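Ribosomal RNA small subunit methyltransferase E (Neisseria gonorrhoeae, PDB 5VM8) probably transfers a methyl group from S-adenosyl methionine to the N3 atom of a specific uridine in 16S ribosomal RNA. Local coordinates at residues A[177-182]-A[220-225]; A[83-88]-A[239-244]; A[9-14]-A[148-153]. One frame throughout, in Å; residues are numbered along the deposited sequence.

Interactions 1 and 2 belong to the same parallel sheet of the SPOUT methyltransferase domain, with centres about 16 Å apart, whereas interaction 3, its centre about 34 Å from that of interaction 1, joins edge strand 11-13 of the mixed sheet to the loop that follows helix 128-147. Interaction 1 is a surface contact: a turn meets the end of strand 219-222 through backbone, the methyls of Ala-182, Ala-220 and Thr-222, and the chain of Met-177, with one weak hydrogen bond. Interaction 2 is buried throughout, packing the start of strand 85-90 against helix 232-244, which also flanks interaction 1. Interaction 3 is partly buried and the most polar, since an arginine carries it across the domain boundary.

Interaction 1. Residues A[177-182]-A[220-225]; sequences MSINRA and AVTLGK
Met-177 meets Val-221 and Leu-223 along the length of its side chain. The two backbones run parallel here, Met-177 bridged to Val-221, so CB of Met-177 leaves on the same sheet face as Val-221 and lies 4.4 Å from Val-221 O. The next atom, Met-177 CG, runs beside Val-221 CG2 at 4.4 Å. SD then acts as the elbow: with chi3 at 50° the chain folds instead of extending, and Met-177 CE reaches Leu-223 CG at 4.2 Å. These are apolar contacts at van der Waals distance or slightly beyond.

After Met-177 the strand pairing fades. Ser-178 N gives a weak hydrogen bond to Val-221 O (3.3 Å), and the chain then turns. Ser-178 OG, anti to its own nitrogen (chi1 170°), accepts from Asn-180 N at 3.2 Å, which defines an ST turn. The turn closes over Ala-220, whose CB lies 3.2 Å from Asn-180 O and nearly as close to Arg-181 O. Thr-222 CG2 lies against the turn, 3.7 Å from Ser-178 O and beside the methyl of Ala-182.

Glu-210 of helix 207-215 receives hydrogen bonds from both Ser-178 OG and Asn-180 ND2, tying the turn to that helix, where Arg-181 also makes a cation-pi contact with Phe-214. In the parallel sheet, strand 219-222 runs between strands 173-177 and 182-184, while Met-177 touches Ala-233, and Leu-223 touches Ala-236 and Ala-237, of helix 232-244, within the SPOUT domain of this trefoil-knotted enzyme.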
ATOM      1  N   MET A 177     -16.391   6.074   0.842  1.00 47.02           N
ATOM      2  CA  MET A 177     -17.187   5.512  -0.250  1.00 47.45           C
ATOM      3  C   MET A 177     -18.521   5.047   0.284  1.00 44.23           C
ATOM      4  O   MET A 177     -18.601   4.088   1.054  1.00 45.14           O
ATOM      5  CB  MET A 177     -16.482   4.356  -0.945  1.00 52.34           C
ATOM      6  CG  MET A 177     -15.270   4.771  -1.716  1.00 60.92           C
ATOM      7  SD  MET A 177     -15.112   3.860  -3.270  1.00 63.82           S
ATOM      8  CE  MET A 177     -16.756   4.051  -3.957  1.00 69.36           C
ATOM      9  N   SER A 178     -19.565   5.723  -0.137  1.00 32.67           N
ATOM     10  CA  SER A 178     -20.884   5.419   0.354  1.00 36.53           C
ATOM     11  C   SER A 178     -21.844   6.101  -0.574  1.00 44.91           C
ATOM     12  O   SER A 178     -21.509   7.133  -1.152  1.00 44.77           O
ATOM     13  CB  SER A 178     -21.081   5.938   1.792  1.00 40.42           C
ATOM     14  OG  SER A 178     -22.433   5.839   2.171  1.00 46.12           O
ATOM     15  N   ILE A 179     -23.058   5.552  -0.669  1.00 51.77           N
ATOM     16  CA  ILE A 179     -24.049   6.133  -1.549  1.00 49.88           C
ATOM     17  C   ILE A 179     -24.917   7.130  -0.815  1.00 54.77           C
ATOM     18  O   ILE A 179     -25.745   7.800  -1.437  1.00 57.89           O
ATOM     19  CB  ILE A 179     -24.915   5.016  -2.160  1.00 56.00           C
ATOM     20  CG1 ILE A 179     -25.457   5.430  -3.535  1.00 62.69           C
ATOM     21  CG2 ILE A 179     -26.053   4.642  -1.195  1.00 61.94           C
ATOM     22  CD1 ILE A 179     -25.789   4.245  -4.435  1.00 69.64           C
ATOM     23  N   ASN A 180     -24.733   7.271   0.491  1.00 63.67           N
ATOM     24  CA  ASN A 180     -25.622   8.057   1.338  1.00 61.01           C
ATOM     25  C   ASN A 180     -24.993   9.408   1.641  1.00 60.37           C
ATOM     26  O   ASN A 180     -23.842   9.476   2.087  1.00 61.38           O
ATOM     27  CB  ASN A 180     -25.936   7.282   2.614  1.00 52.90           C
ATOM     28  CG  ASN A 180     -26.663   5.974   2.323  1.00 57.58           C
ATOM     29  OD1 ASN A 180     -27.701   5.958   1.658  1.00 63.52           O
ATOM     30  ND2 ASN A 180     -26.101   4.865   2.801  1.00 54.66           N
ATOM     31  N   ARG A 181     -25.763  10.476   1.415  1.00 61.91           N
ATOM     32  CA  ARG A 181     -25.310  11.855   1.603  1.00 56.38           C
ATOM     33  C   ARG A 181     -24.037  12.117   0.799  1.00 55.22           C
ATOM     34  O   ARG A 181     -23.050  12.649   1.310  1.00 56.23           O
ATOM     35  CB  ARG A 181     -25.106  12.149   3.088  1.00 58.86           C
ATOM     36  CG  ARG A 181     -26.402  12.128   3.891  1.00 66.25           C
ATOM     37  CD  ARG A 181     -26.218  12.710   5.281  1.00 70.08           C
ATOM     38  NE  ARG A 181     -25.652  11.715   6.188  1.00 74.16           N
ATOM     39  CZ  ARG A 181     -25.705  11.800   7.513  1.00 75.83           C
ATOM     40  NH1 ARG A 181     -25.168  10.851   8.273  1.00 73.06           N
ATOM     41  NH2 ARG A 181     -26.302  12.839   8.072  1.00 78.40           N
ATOM     42  N   ALA A 182     -24.088  11.765  -0.489  1.00 56.33           N
ATOM     43  CA  ALA A 182     -22.922  11.716  -1.356  1.00 56.85           C
ATOM     44  C   ALA A 182     -22.920  12.767  -2.460  1.00 59.87           C
ATOM     45  O   ALA A 182     -23.953  13.311  -2.853  1.00 67.59           O
ATOM     46  CB  ALA A 182     -22.813  10.343  -2.016  1.00 53.71           C
ATOM     47  N   ALA A 220     -18.983  11.772   1.827  1.00 43.40           N
ATOM     48  CA  ALA A 220     -19.359  10.558   1.116  1.00 46.50           C
ATOM     49  C   ALA A 220     -19.283  10.784  -0.399  1.00 48.81           C
ATOM     50  O   ALA A 220     -19.784  11.792  -0.914  1.00 50.79           O
ATOM     51  CB  ALA A 220     -20.756  10.114   1.545  1.00 39.19           C
ATOM     52  N   VAL A 221     -18.647   9.846  -1.104  1.00 46.24           N
ATOM     53  CA  VAL A 221     -18.354   9.965  -2.537  1.00 47.95           C
ATOM     54  C   VAL A 221     -18.833   8.731  -3.289  1.00 47.82           C
ATOM     55  O   VAL A 221     -18.806   7.615  -2.759  1.00 44.86           O
ATOM     56  CB  VAL A 221     -16.848  10.159  -2.827  1.00 39.47           C
ATOM     57  CG1 VAL A 221     -16.365  11.533  -2.365  1.00 37.89           C
ATOM     58  CG2 VAL A 221     -16.060   9.048  -2.174  1.00 29.33           C
ATOM     59  N   THR A 222     -19.323   8.951  -4.507  1.00 45.19           N
ATOM     60  CA  THR A 222     -19.621   7.907  -5.474  1.00 46.52           C
ATOM     61  C   THR A 222     -18.775   8.132  -6.723  1.00 42.31           C
ATOM     62  O   THR A 222     -18.315   9.243  -6.979  1.00 41.13           O
ATOM     63  CB  THR A 222     -21.075   7.900  -5.912  1.00 46.04           C
ATOM     64  OG1 THR A 222     -21.322   9.102  -6.638  1.00 48.08           O
ATOM     65  CG2 THR A 222     -22.028   7.745  -4.730  1.00 44.18           C
ATOM     66  N   LEU A 223     -18.522   7.055  -7.464  1.00 46.71           N
ATOM     67  CA  LEU A 223     -17.891   7.127  -8.781  1.00 47.31           C
ATOM     68  C   LEU A 223     -18.779   6.456  -9.808  1.00 60.48           C
ATOM     69  O   LEU A 223     -18.849   5.225  -9.849  1.00 77.81           O
ATOM     70  CB  LEU A 223     -16.536   6.448  -8.829  1.00 43.66           C
ATOM     71  CG  LEU A 223     -15.811   5.884  -7.667  1.00 43.58           C
ATOM     72  CD1 LEU A 223     -15.365   4.503  -8.059  1.00 45.03           C
ATOM     73  CD2 LEU A 223     -14.633   6.820  -7.496  1.00 40.92           C
ATOM     74  N   GLY A 224     -19.400   7.222 -10.672  1.00 58.93           N
ATOM     75  CA  GLY A 224     -20.117   6.624 -11.778  1.00 59.64           C
ATOM     76  C   GLY A 224     -21.524   6.189 -11.420  1.00 55.01           C
ATOM     77  O   GLY A 224     -21.929   6.149 -10.263  1.00 51.85           O
ATOM     78  N   LYS A 225     -22.271   5.802 -12.451  1.00 59.35           N
ATOM     79  CA  LYS A 225     -23.696   5.611 -12.261  1.00 58.34           C
ATOM     80  C   LYS A 225     -24.046   4.333 -11.515  1.00 58.44           C
ATOM     81  O   LYS A 225     -25.118   4.284 -10.906  1.00 62.18           O
ATOM     82  CB  LYS A 225     -24.390   5.621 -13.625  1.00 54.40           C
TER

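Interaction 2. Residues A[83-88]-A[239-244]; sequences LNITLI and AAMQTL
Leu-83 and Ile-85 put their branched ends against Met-241 and Gln-242, the two residues of segment 239-244 that make this contact. Leu-83 CD2 touches the backbone of the helix, 3.4 Å from Met-241 O, and packs on Met-241 CB at 4.2 Å. Ile-85 CD1 reaches the same methylene, at 4.3 Å from Met-241 CB, so both aliphatic chains converge on one point of the helix surface. Ile-85 CD1 also lies 3.6 Å from Gln-242 NE2, the two side chains running at a slant to each other, while Leu-83 CB approaches Gln-242 OE1 at 4.0 Å. The glutamine thus brings a polar amide into a largely apolar seam. Its chain is bent at chi2 (-65°), which swings the amide back toward the strand instead of letting it extend from the helix.

This is sheet-to-helix packing of the knotted SPOUT domain: strand 85-90 lies between strands 111-116 and 195-199 of the parallel sheet, and helix 232-244, some 140 residues later, covers its beginning.

In the second shell, Gln-242 OE1 is hydrogen-bonded to Ser-81 OG and Gln-242 NE2 to Leu-107 O. OE1 faces a hydroxyl and NE2 a carbonyl oxygen, which settles which way round the amide is placed. Ser-81 OG also bonds Leu-83 N, linking the strand's lead-in to the helix residue it faces. A water lies 3.0 Å from Leu-83 O and near Gln-242 NE2, but the latter distance is too short to be trusted. Farther out, Leu-83 rests on Ile-195 and Trp-245, and the backbone of Ile-85 is bonded to Thr-110 and Ala-111.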
ATOM      1  N   LEU A  83       0.758  12.943  -4.883  1.00 52.34           N
ATOM      2  CA  LEU A  83      -0.487  12.920  -4.133  1.00 52.61           C
ATOM      3  C   LEU A  83      -0.362  11.940  -2.967  1.00 59.09           C
ATOM      4  O   LEU A  83       0.090  10.802  -3.139  1.00 63.79           O
ATOM      5  CB  LEU A  83      -1.635  12.518  -5.054  1.00 50.38           C
ATOM      6  CG  LEU A  83      -3.060  12.599  -4.525  1.00 49.97           C
ATOM      7  CD1 LEU A  83      -3.364  14.042  -4.098  1.00 52.08           C
ATOM      8  CD2 LEU A  83      -4.052  12.112  -5.593  1.00 47.63           C
ATOM      9  N   ASN A  84      -0.775  12.382  -1.791  1.00 55.00           N
ATOM     10  CA  ASN A  84      -0.708  11.596  -0.567  1.00 49.77           C
ATOM     11  C   ASN A  84      -2.081  10.982  -0.280  1.00 45.78           C
ATOM     12  O   ASN A  84      -3.025  11.696   0.046  1.00 39.85           O
ATOM     13  CB  ASN A  84      -0.244  12.499   0.572  1.00 55.59           C
ATOM     14  CG  ASN A  84       0.244  11.733   1.756  1.00 55.66           C
ATOM     15  OD1 ASN A  84      -0.430  10.842   2.248  1.00 58.02           O
ATOM     16  ND2 ASN A  84       1.417  12.084   2.236  1.00 56.23           N
ATOM     17  N   ILE A  85      -2.203   9.665  -0.428  1.00 47.14           N
ATOM     18  CA  ILE A  85      -3.460   8.944  -0.210  1.00 44.93           C
ATOM     19  C   ILE A  85      -3.255   7.886   0.868  1.00 41.01           C
ATOM     20  O   ILE A  85      -2.487   6.941   0.671  1.00 41.35           O
ATOM     21  CB  ILE A  85      -3.969   8.263  -1.490  1.00 39.02           C
ATOM     22  CG1 ILE A  85      -4.072   9.258  -2.642  1.00 44.90           C
ATOM     23  CG2 ILE A  85      -5.320   7.585  -1.217  1.00 31.38           C
ATOM     24  CD1 ILE A  85      -4.142   8.572  -4.005  1.00 44.78           C
ATOM     25  N   THR A  86      -3.995   7.998   1.972  1.00 47.75           N
ATOM     26  CA  THR A  86      -4.100   6.918   2.951  1.00 38.55           C
ATOM     27  C   THR A  86      -5.397   6.172   2.672  1.00 41.70           C
ATOM     28  O   THR A  86      -6.479   6.763   2.733  1.00 48.35           O
ATOM     29  CB  THR A  86      -4.092   7.443   4.390  1.00 40.79           C
ATOM     30  OG1 THR A  86      -2.857   8.121   4.659  1.00 46.05           O
ATOM     31  CG2 THR A  86      -4.331   6.310   5.417  1.00 34.47           C
ATOM     32  N   LEU A  87      -5.290   4.874   2.418  1.00 40.28           N
ATOM     33  CA  LEU A  87      -6.449   3.999   2.270  1.00 39.80           C
ATOM     34  C   LEU A  87      -6.767   3.421   3.643  1.00 42.61           C
ATOM     35  O   LEU A  87      -5.977   2.655   4.197  1.00 44.21           O
ATOM     36  CB  LEU A  87      -6.158   2.889   1.263  1.00 37.74           C
ATOM     37  CG  LEU A  87      -7.109   1.682   1.213  1.00 37.33           C
ATOM     38  CD1 LEU A  87      -8.559   2.096   0.965  1.00 28.33           C
ATOM     39  CD2 LEU A  87      -6.625   0.673   0.149  1.00 39.40           C
ATOM     40  N   ILE A  88      -7.891   3.832   4.221  1.00 39.73           N
ATOM     41  CA  ILE A  88      -8.425   3.196   5.418  1.00 31.52           C
ATOM     42  C   ILE A  88      -9.405   2.127   4.957  1.00 37.33           C
ATOM     43  O   ILE A  88     -10.530   2.449   4.556  1.00 35.93           O
ATOM     44  CB  ILE A  88      -9.128   4.196   6.347  1.00 39.37           C
ATOM     45  CG1 ILE A  88      -8.194   5.321   6.799  1.00 40.46           C
ATOM     46  CG2 ILE A  88      -9.660   3.469   7.603  1.00 34.45           C
ATOM     47  CD1 ILE A  88      -8.833   6.201   7.851  1.00 42.67           C
ATOM     48  N   ALA A 239      -7.366   5.304  -8.737  1.00 34.81           N
ATOM     49  CA  ALA A 239      -6.969   5.659 -10.100  1.00 41.41           C
ATOM     50  C   ALA A 239      -7.616   6.971 -10.518  1.00 43.04           C
ATOM     51  O   ALA A 239      -6.975   7.820 -11.156  1.00 46.19           O
ATOM     52  CB  ALA A 239      -7.329   4.537 -11.090  1.00 34.78           C
ATOM     53  N   ALA A 240      -8.892   7.145 -10.173  1.00 41.14           N
ATOM     54  CA  ALA A 240      -9.572   8.409 -10.438  1.00 44.79           C
ATOM     55  C   ALA A 240      -8.892   9.561  -9.702  1.00 47.98           C
ATOM     56  O   ALA A 240      -8.777  10.671 -10.235  1.00 51.53           O
ATOM     57  CB  ALA A 240     -11.046   8.305 -10.027  1.00 38.95           C
ATOM     58  N   MET A 241      -8.435   9.312  -8.471  1.00 44.19           N
ATOM     59  CA  MET A 241      -7.736  10.353  -7.717  1.00 39.91           C
ATOM     60  C   MET A 241      -6.403  10.701  -8.368  1.00 41.18           C
ATOM     61  O   MET A 241      -6.018  11.875  -8.413  1.00 43.55           O
ATOM     62  CB  MET A 241      -7.510   9.899  -6.271  1.00 38.85           C
ATOM     63  CG  MET A 241      -8.748   9.832  -5.413  1.00 43.03           C
ATOM     64  SD  MET A 241      -8.420   9.131  -3.756  1.00 45.95           S
ATOM     65  CE  MET A 241     -10.086   8.644  -3.351  1.00 40.46           C
ATOM     66  N   GLN A 242      -5.658   9.689  -8.842  1.00 42.88           N
ATOM     67  CA  GLN A 242      -4.405   9.971  -9.541  1.00 41.25           C
ATOM     68  C   GLN A 242      -4.640  10.730 -10.850  1.00 42.84           C
ATOM     69  O   GLN A 242      -3.752  11.462 -11.310  1.00 48.05           O
ATOM     70  CB  GLN A 242      -3.617   8.673  -9.824  1.00 43.67           C
ATOM     71  CG  GLN A 242      -3.212   7.826  -8.586  1.00 42.79           C
ATOM     72  CD  GLN A 242      -2.215   8.517  -7.635  1.00 47.70           C
ATOM     73  OE1 GLN A 242      -1.819   9.675  -7.819  1.00 50.36           O
ATOM     74  NE2 GLN A 242      -1.814   7.790  -6.608  1.00 46.81           N
ATOM     75  N   THR A 243      -5.812  10.555 -11.470  1.00 41.23           N
ATOM     76  CA  THR A 243      -6.133  11.253 -12.715  1.00 41.93           C
ATOM     77  C   THR A 243      -6.490  12.724 -12.459  1.00 48.67           C
ATOM     78  O   THR A 243      -6.086  13.613 -13.232  1.00 48.89           O
ATOM     79  CB  THR A 243      -7.265  10.507 -13.435  1.00 41.35           C
ATOM     80  OG1 THR A 243      -6.856   9.166 -13.699  1.00 48.55           O
ATOM     81  CG2 THR A 243      -7.654  11.188 -14.730  1.00 49.72           C
ATOM     82  N   LEU A 244      -7.208  13.005 -11.358  1.00 48.59           N
ATOM     83  CA  LEU A 244      -7.584  14.382 -11.014  1.00 50.73           C
ATOM     84  C   LEU A 244      -6.463  15.135 -10.301  1.00 45.64           C
ATOM     85  O   LEU A 244      -6.285  16.329 -10.523  1.00 53.13           O
ATOM     86  CB  LEU A 244      -8.829  14.380 -10.121  1.00 46.03           C
ATOM     87  CG  LEU A 244     -10.118  13.919 -10.786  1.00 46.36           C
ATOM     88  CD1 LEU A 244     -11.202  13.651  -9.765  1.00 43.27           C
ATOM     89  CD2 LEU A 244     -10.551  14.990 -11.771  1.00 42.42           C
TER
HETATM   90  O   HOH W   1      -0.723   8.125  -4.339  1.00 47.94           O

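Interaction 3. Residues A[9-14]-A[148-153]; sequences MPRFYL and GRNTVP
Arg-11 reaches across to segment 148-153 and grips Asn-150 with the end of its guanidinium. NH1 of Arg-11 donates to Asn-150 OD1 at 2.9 Å (angle at hydrogen 156°), and Arg-11 NH2 donates to that same oxygen at 3.2 Å along a more bent path (137°). OD1 lies almost in the guanidinium plane, but the amide plane is turned 23° from it, so both nitrogens come to OD1 tilted from the carbonyl plane. Gly-148 covers one face near the rim, its CA 3.2 Å above the guanidinium plane. Further bonds fix the group: Arg-11 NE to Glu-145 O and NH2 to Cys-144 O, carbonyls at the end of helix 128-147. Gly-148, the first residue past the helix, has a positive phi.

Strand 11-13 packs on helix 28-36 through Phe-12, and Tyr-13 resumes the contact: its CD1 and CE1 are both 3.7 Å from Val-152 CG2, the two side chains crossing at about a right angle. Ile-141 of helix 128-147 touches both, and Tyr-13 N bonds Glu-145 OE2.

Strand 11-13 belongs to the five-stranded mixed sheet of the PUA-like domain, while segment 148-153 lies in the methyltransferase range, so the arrangement forms part of the interface between the PUA-like and SPOUT domains in this two-domain methyltransferase.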
ATOM      1  N   MET A   9      16.457  -5.282 -14.474  1.00 92.38           N
ATOM      2  CA  MET A   9      17.068  -5.928 -13.314  1.00 81.66           C
ATOM      3  C   MET A   9      16.019  -6.293 -12.261  1.00 72.92           C
ATOM      4  O   MET A   9      15.120  -5.495 -11.979  1.00 65.81           O
ATOM      5  CB  MET A   9      18.105  -5.017 -12.676  1.00 78.85           C
ATOM      6  CG  MET A   9      19.208  -4.548 -13.583  1.00 83.44           C
ATOM      7  SD  MET A   9      20.075  -3.196 -12.766  1.00 91.99           S
ATOM      8  CE  MET A   9      21.390  -2.863 -13.947  1.00 99.72           C
ATOM      9  N   PRO A  10      16.113  -7.493 -11.677  1.00 70.47           N
ATOM     10  CA  PRO A  10      15.156  -7.886 -10.631  1.00 66.22           C
ATOM     11  C   PRO A  10      15.325  -7.006  -9.402  1.00 63.06           C
ATOM     12  O   PRO A  10      16.442  -6.618  -9.043  1.00 63.10           O
ATOM     13  CB  PRO A  10      15.527  -9.343 -10.322  1.00 64.89           C
ATOM     14  CG  PRO A  10      16.627  -9.714 -11.295  1.00 65.32           C
ATOM     15  CD  PRO A  10      17.215  -8.458 -11.821  1.00 66.35           C
ATOM     16  N   ARG A  11      14.204  -6.682  -8.765  1.00 58.52           N
ATOM     17  CA  ARG A  11      14.172  -5.738  -7.655  1.00 60.23           C
ATOM     18  C   ARG A  11      13.881  -6.443  -6.333  1.00 59.62           C
ATOM     19  O   ARG A  11      12.971  -7.276  -6.238  1.00 59.67           O
ATOM     20  CB  ARG A  11      13.112  -4.661  -7.909  1.00 61.67           C
ATOM     21  CG  ARG A  11      13.352  -3.848  -9.181  1.00 56.85           C
ATOM     22  CD  ARG A  11      12.156  -2.954  -9.547  1.00 58.43           C
ATOM     23  NE  ARG A  11      11.429  -2.519  -8.359  1.00 55.66           N
ATOM     24  CZ  ARG A  11      11.723  -1.429  -7.664  1.00 55.56           C
ATOM     25  NH1 ARG A  11      12.733  -0.651  -8.040  1.00 60.30           N
ATOM     26  NH2 ARG A  11      11.018  -1.126  -6.585  1.00 60.11           N
ATOM     27  N   PHE A  12      14.656  -6.100  -5.315  1.00 57.74           N
ATOM     28  CA  PHE A  12      14.549  -6.720  -4.009  1.00 58.33           C
ATOM     29  C   PHE A  12      14.542  -5.635  -2.943  1.00 61.78           C
ATOM     30  O   PHE A  12      15.387  -4.734  -2.952  1.00 58.21           O
ATOM     31  CB  PHE A  12      15.698  -7.710  -3.794  1.00 66.99           C
ATOM     32  CG  PHE A  12      15.803  -8.737  -4.887  1.00 72.26           C
ATOM     33  CD1 PHE A  12      14.958  -9.844  -4.906  1.00 70.41           C
ATOM     34  CD2 PHE A  12      16.712  -8.575  -5.922  1.00 72.40           C
ATOM     35  CE1 PHE A  12      15.030 -10.770  -5.928  1.00 67.65           C
ATOM     36  CE2 PHE A  12      16.798  -9.501  -6.940  1.00 68.07           C
ATOM     37  CZ  PHE A  12      15.952 -10.594  -6.947  1.00 68.12           C
ATOM     38  N   TYR A  13      13.578  -5.733  -2.034  1.00 62.15           N
ATOM     39  CA  TYR A  13      13.457  -4.841  -0.890  1.00 58.42           C
ATOM     40  C   TYR A  13      14.474  -5.242   0.174  1.00 57.30           C
ATOM     41  O   TYR A  13      14.497  -6.396   0.607  1.00 57.48           O
ATOM     42  CB  TYR A  13      12.040  -4.925  -0.332  1.00 53.41           C
ATOM     43  CG  TYR A  13      11.838  -4.192   0.966  1.00 65.18           C
ATOM     44  CD1 TYR A  13      11.930  -2.805   1.036  1.00 66.79           C
ATOM     45  CD2 TYR A  13      11.616  -4.892   2.139  1.00 63.83           C
ATOM     46  CE1 TYR A  13      11.753  -2.140   2.235  1.00 72.08           C
ATOM     47  CE2 TYR A  13      11.445  -4.244   3.336  1.00 67.58           C
ATOM     48  CZ  TYR A  13      11.515  -2.873   3.386  1.00 72.91           C
ATOM     49  OH  TYR A  13      11.340  -2.246   4.601  1.00 74.87           O
ATOM     50  N   LEU A  14      15.327  -4.302   0.573  1.00 64.57           N
ATOM     51  CA  LEU A  14      16.324  -4.528   1.620  1.00 67.72           C
ATOM     52  C   LEU A  14      16.353  -3.295   2.521  1.00 72.66           C
ATOM     53  O   LEU A  14      16.978  -2.280   2.175  1.00 70.30           O
ATOM     54  CB  LEU A  14      17.703  -4.819   1.029  1.00 63.65           C
ATOM     55  CG  LEU A  14      18.870  -4.980   2.013  1.00 66.60           C
ATOM     56  CD1 LEU A  14      18.719  -6.220   2.838  1.00 66.74           C
ATOM     57  CD2 LEU A  14      20.217  -4.977   1.298  1.00 69.08           C
ATOM     58  N   GLY A 148       7.917  -1.226  -9.286  1.00 54.02           N
ATOM     59  CA  GLY A 148       9.021  -0.293  -9.323  1.00 54.18           C
ATOM     60  C   GLY A 148       8.972   0.824  -8.308  1.00 54.17           C
ATOM     61  O   GLY A 148       9.530   1.889  -8.557  1.00 52.76           O
ATOM     62  N   ARG A 149       8.303   0.633  -7.172  1.00 52.16           N
ATOM     63  CA  ARG A 149       8.329   1.664  -6.149  1.00 49.56           C
ATOM     64  C   ARG A 149       9.509   1.419  -5.217  1.00 50.20           C
ATOM     65  O   ARG A 149       9.669   0.319  -4.689  1.00 54.17           O
ATOM     66  CB  ARG A 149       7.008   1.683  -5.382  1.00 49.38           C
ATOM     67  CG  ARG A 149       5.897   2.322  -6.190  1.00 50.10           C
ATOM     68  CD  ARG A 149       4.593   2.289  -5.455  1.00 47.85           C
ATOM     69  NE  ARG A 149       4.647   3.108  -4.254  1.00 50.50           N
ATOM     70  CZ  ARG A 149       3.604   3.367  -3.481  1.00 44.49           C
ATOM     71  NH1 ARG A 149       2.415   2.876  -3.796  1.00 41.54           N
ATOM     72  NH2 ARG A 149       3.749   4.112  -2.397  1.00 45.76           N
ATOM     73  N   ASN A 150      10.284   2.467  -4.965  1.00 50.24           N
ATOM     74  CA  ASN A 150      11.373   2.418  -4.006  1.00 51.99           C
ATOM     75  C   ASN A 150      10.955   2.941  -2.644  1.00 56.83           C
ATOM     76  O   ASN A 150      11.775   2.967  -1.717  1.00 54.18           O
ATOM     77  CB  ASN A 150      12.577   3.183  -4.544  1.00 50.34           C
ATOM     78  CG  ASN A 150      13.177   2.506  -5.749  1.00 60.43           C
ATOM     79  OD1 ASN A 150      13.006   1.302  -5.949  1.00 63.39           O
ATOM     80  ND2 ASN A 150      13.864   3.270  -6.569  1.00 65.76           N
ATOM     81  N   THR A 151       9.707   3.388  -2.527  1.00 51.17           N
ATOM     82  CA  THR A 151       9.104   3.773  -1.266  1.00 51.97           C
ATOM     83  C   THR A 151       8.031   2.744  -0.964  1.00 52.56           C
ATOM     84  O   THR A 151       7.191   2.451  -1.818  1.00 50.52           O
ATOM     85  CB  THR A 151       8.515   5.176  -1.352  1.00 51.22           C
ATOM     86  OG1 THR A 151       9.571   6.081  -1.678  1.00 59.23           O
ATOM     87  CG2 THR A 151       7.920   5.571  -0.017  1.00 47.30           C
ATOM     88  N   VAL A 152       8.103   2.135   0.224  1.00 56.65           N
ATOM     89  CA  VAL A 152       7.195   1.078   0.620  1.00 52.65           C
ATOM     90  C   VAL A 152       6.118   1.696   1.520  1.00 48.20           C
ATOM     91  O   VAL A 152       6.465   2.230   2.585  1.00 51.09           O
ATOM     92  CB  VAL A 152       7.920  -0.070   1.337  1.00 54.48           C
ATOM     93  CG1 VAL A 152       6.915  -1.080   1.881  1.00 50.53           C
ATOM     94  CG2 VAL A 152       8.896  -0.754   0.382  1.00 53.22           C
ATOM     95  N   PRO A 153       4.860   1.714   1.106  1.00 43.73           N
ATOM     96  CA  PRO A 153       3.807   2.243   1.980  1.00 40.33           C
ATOM     97  C   PRO A 153       3.649   1.350   3.195  1.00 46.05           C
ATOM     98  O   PRO A 153       3.662   0.119   3.069  1.00 46.15           O
ATOM     99  CB  PRO A 153       2.547   2.225   1.093  1.00 40.85           C
ATOM    100  CG  PRO A 153       2.859   1.323  -0.071  1.00 39.32           C
ATOM    101  CD  PRO A 153       4.363   1.308  -0.224  1.00 42.66           C
TER